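Giding protein-mglB (Thermus thermophilus, PDB 1J3W) is a Roadblock/LC7-domain protein linked to gliding motility that probably acts as a guanyl-nucleotide exchange factor or adaptor for a partner GTPase. Local coordinates at residues 34-37 / 38-42. Numbering follows the deposited sequence.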
ATOM      1  N   LEU B  34     -18.588   2.734  -9.876  1.00 10.41           N
ATOM      2  CA  LEU B  34     -17.564   3.338 -10.643  1.00 10.77           C
ATOM      3  C   LEU B  34     -16.988   4.380  -9.755  1.00 10.76           C
ATOM      4  O   LEU B  34     -17.687   5.228  -9.219  1.00 11.30           O
ATOM      5  CB  LEU B  34     -18.202   3.997 -11.866  1.00 10.64           C
ATOM      6  CG  LEU B  34     -17.175   4.744 -12.717  1.00 12.88           C
ATOM      7  CD1 LEU B  34     -16.236   3.794 -13.460  1.00 15.07           C
ATOM      8  CD2 LEU B  34     -17.817   5.633 -13.780  1.00 15.35           C
ATOM      9  N   ILE B  35     -15.691   4.276  -9.501  1.00 10.23           N
ATOM     10  CA  ILE B  35     -15.024   5.191  -8.582  1.00 10.75           C
ATOM     11  C   ILE B  35     -13.821   5.809  -9.271  1.00 12.30           C
ATOM     12  O   ILE B  35     -13.330   5.278 -10.261  1.00 12.15           O
ATOM     13  CB  ILE B  35     -14.546   4.451  -7.306  1.00 10.53           C
ATOM     14  CG1 ILE B  35     -13.382   3.508  -7.633  1.00 12.02           C
ATOM     15  CG2 ILE B  35     -15.702   3.636  -6.722  1.00 11.20           C
ATOM     16  CD1 ILE B  35     -12.795   2.819  -6.414  1.00 12.42           C
ATOM     17  N   ASP B  36     -13.352   6.948  -8.775  1.00 14.35           N
ATOM     18  CA  ASP B  36     -12.178   7.533  -9.400  1.00 16.74           C
ATOM     19  C   ASP B  36     -10.974   6.986  -8.657  1.00 17.80           C
ATOM     20  O   ASP B  36     -11.112   6.406  -7.578  1.00 18.87           O
ATOM     21  CB  ASP B  36     -12.222   9.075  -9.393  1.00 17.07           C
ATOM     22  CG  ASP B  36     -12.034   9.692  -8.015  1.00 19.81           C
ATOM     23  OD1 ASP B  36     -12.092  10.937  -7.939  1.00 25.90           O
ATOM     24  OD2 ASP B  36     -11.831   8.975  -7.018  1.00 20.81           O
ATOM     25  N   ARG B  37      -9.788   7.147  -9.229  1.00 19.18           N
ATOM     26  CA  ARG B  37      -8.606   6.606  -8.582  1.00 21.05           C
ATOM     27  C   ARG B  37      -8.281   7.259  -7.238  1.00 20.92           C
ATOM     28  O   ARG B  37      -7.369   6.825  -6.536  1.00 24.25           O
ATOM     29  CB  ARG B  37      -7.416   6.676  -9.544  1.00 19.82           C
ATOM     30  CG  ARG B  37      -7.674   5.923 -10.853  1.00 22.17           C
ATOM     31  CD  ARG B  37      -6.398   5.760 -11.669  1.00 20.21           C
ATOM     32  NE  ARG B  37      -5.417   4.956 -10.952  1.00 19.03           N
ATOM     33  CZ  ARG B  37      -5.250   3.644 -11.106  1.00 18.48           C
ATOM     34  NH1 ARG B  37      -5.995   2.966 -11.966  1.00 15.52           N
ATOM     35  NH2 ARG B  37      -4.340   3.007 -10.384  1.00 20.92           N
ATOM     36  N   LYS B  38      -9.038   8.293  -6.873  1.00 21.79           N
ATOM     37  CA  LYS B  38      -8.841   8.970  -5.595  1.00 19.68           C
ATOM     38  C   LYS B  38      -9.774   8.411  -4.517  1.00 20.77           C
ATOM     39  O   LYS B  38      -9.674   8.780  -3.347  1.00 21.82           O
ATOM     40  CB  LYS B  38      -9.083  10.477  -5.730  1.00 22.31           C
ATOM     41  CG  LYS B  38      -8.109  11.203  -6.641  1.00 22.96           C
ATOM     42  CD  LYS B  38      -8.393  12.699  -6.634  1.00 25.67           C
ATOM     43  CE  LYS B  38      -7.508  13.442  -7.622  1.00 23.94           C
ATOM     44  NZ  LYS B  38      -7.786  14.904  -7.611  1.00 29.50           N
ATOM     45  N   GLY B  39     -10.696   7.538  -4.915  1.00 16.98           N
ATOM     46  CA  GLY B  39     -11.606   6.951  -3.945  1.00 17.08           C
ATOM     47  C   GLY B  39     -13.033   7.473  -3.939  1.00 14.22           C
ATOM     48  O   GLY B  39     -13.889   6.928  -3.245  1.00 15.95           O
ATOM     49  N   PHE B  40     -13.307   8.526  -4.699  1.00 13.61           N
ATOM     50  CA  PHE B  40     -14.663   9.067  -4.731  1.00 13.03           C
ATOM     51  C   PHE B  40     -15.584   8.153  -5.530  1.00 11.69           C
ATOM     52  O   PHE B  40     -15.181   7.608  -6.556  1.00 13.52           O
ATOM     53  CB  PHE B  40     -14.688  10.460  -5.368  1.00 14.07           C
ATOM     54  CG  PHE B  40     -14.062  11.531  -4.522  1.00 15.13           C
ATOM     55  CD1 PHE B  40     -12.775  11.985  -4.794  1.00 16.86           C
ATOM     56  CD2 PHE B  40     -14.766  12.097  -3.466  1.00 16.94           C
ATOM     57  CE1 PHE B  40     -12.200  12.994  -4.023  1.00 19.61           C
ATOM     58  CE2 PHE B  40     -14.200  13.105  -2.690  1.00 19.81           C
ATOM     59  CZ  PHE B  40     -12.916  13.553  -2.969  1.00 19.51           C
ATOM     60  N   VAL B  41     -16.817   7.986  -5.057  1.00 11.71           N
ATOM     61  CA  VAL B  41     -17.783   7.160  -5.775  1.00 11.34           C
ATOM     62  C   VAL B  41     -18.461   8.060  -6.802  1.00 12.49           C
ATOM     63  O   VAL B  41     -19.077   9.067  -6.446  1.00 14.37           O
ATOM     64  CB  VAL B  41     -18.849   6.576  -4.833  1.00 10.02           C
ATOM     65  CG1 VAL B  41     -19.869   5.790  -5.642  1.00 12.79           C
ATOM     66  CG2 VAL B  41     -18.188   5.663  -3.800  1.00 12.30           C
ATOM     67  N   LEU B  42     -18.337   7.703  -8.076  1.00 11.67           N
ATOM     68  CA  LEU B  42     -18.922   8.495  -9.154  1.00 13.78           C
ATOM     69  C   LEU B  42     -20.344   8.057  -9.467  1.00 12.66           C
ATOM     70  O   LEU B  42     -21.178   8.867  -9.869  1.00 14.47           O
ATOM     71  CB  LEU B  42     -18.057   8.377 -10.410  1.00 15.10           C
ATOM     72  CG  LEU B  42     -16.566   8.668 -10.205  1.00 18.22           C
ATOM     73  CD1 LEU B  42     -15.846   8.601 -11.540  1.00 19.10           C
ATOM     74  CD2 LEU B  42     -16.389  10.038  -9.572  1.00 20.31           C
TER
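Asp36 turns its carboxylate back over the tight turn that links strands 31-36 and 41-46, and one oxygen, OD2, collects backbone N-H groups of the turn and of the residue leading into the returning strand. Phe40 N donates to Asp36 OD2 at 2.8 Å, arriving from above the carboxylate plane, 42° out of it. Lys38 N adds a weak bond to Asp36 OD2 at 2.9 Å with a poorly aligned hydrogen. The torsion behind this is chi1 of 71°, which sets CG between the backbone N and the carbonyl carbon and swings the acid over the turn. The main chain of Asp36 is used as well: its N donates to Phe40 O at 3.0 Å, and its O accepts from Gly39 N at 2.9 Å, closing a type I turn from Asp36 to Gly39. Gly39, the last residue of the turn, has a positive phi, a backbone conformation that glycine readily adopts.

The other carboxylate oxygen, OD1, lies 3.4 Å from Phe40 CD1, at the edge of the ring and near its plane; the two side chains run side by side, their planes 77° apart. The hydrogen bond to OD1 comes from Ser5 N, while the extended Lys38 carries its NZ to Glu3 O, so the N-terminal segment packs along this side of the hairpin. Further up, Leu42 N donates to Leu34 O at 2.8 Å. Between these bonds sits the non-hydrogen-bonded pair Ile35 and Val41, whose CG2 atoms are 4.3 Å apart on the face packed under helix 56-69.

With its backbone N and O and both carboxylate oxygens engaged, Asp36 ties turn, strand and N-terminal segment together; the amide donors and the nearby lysine would probably favour its ionised form.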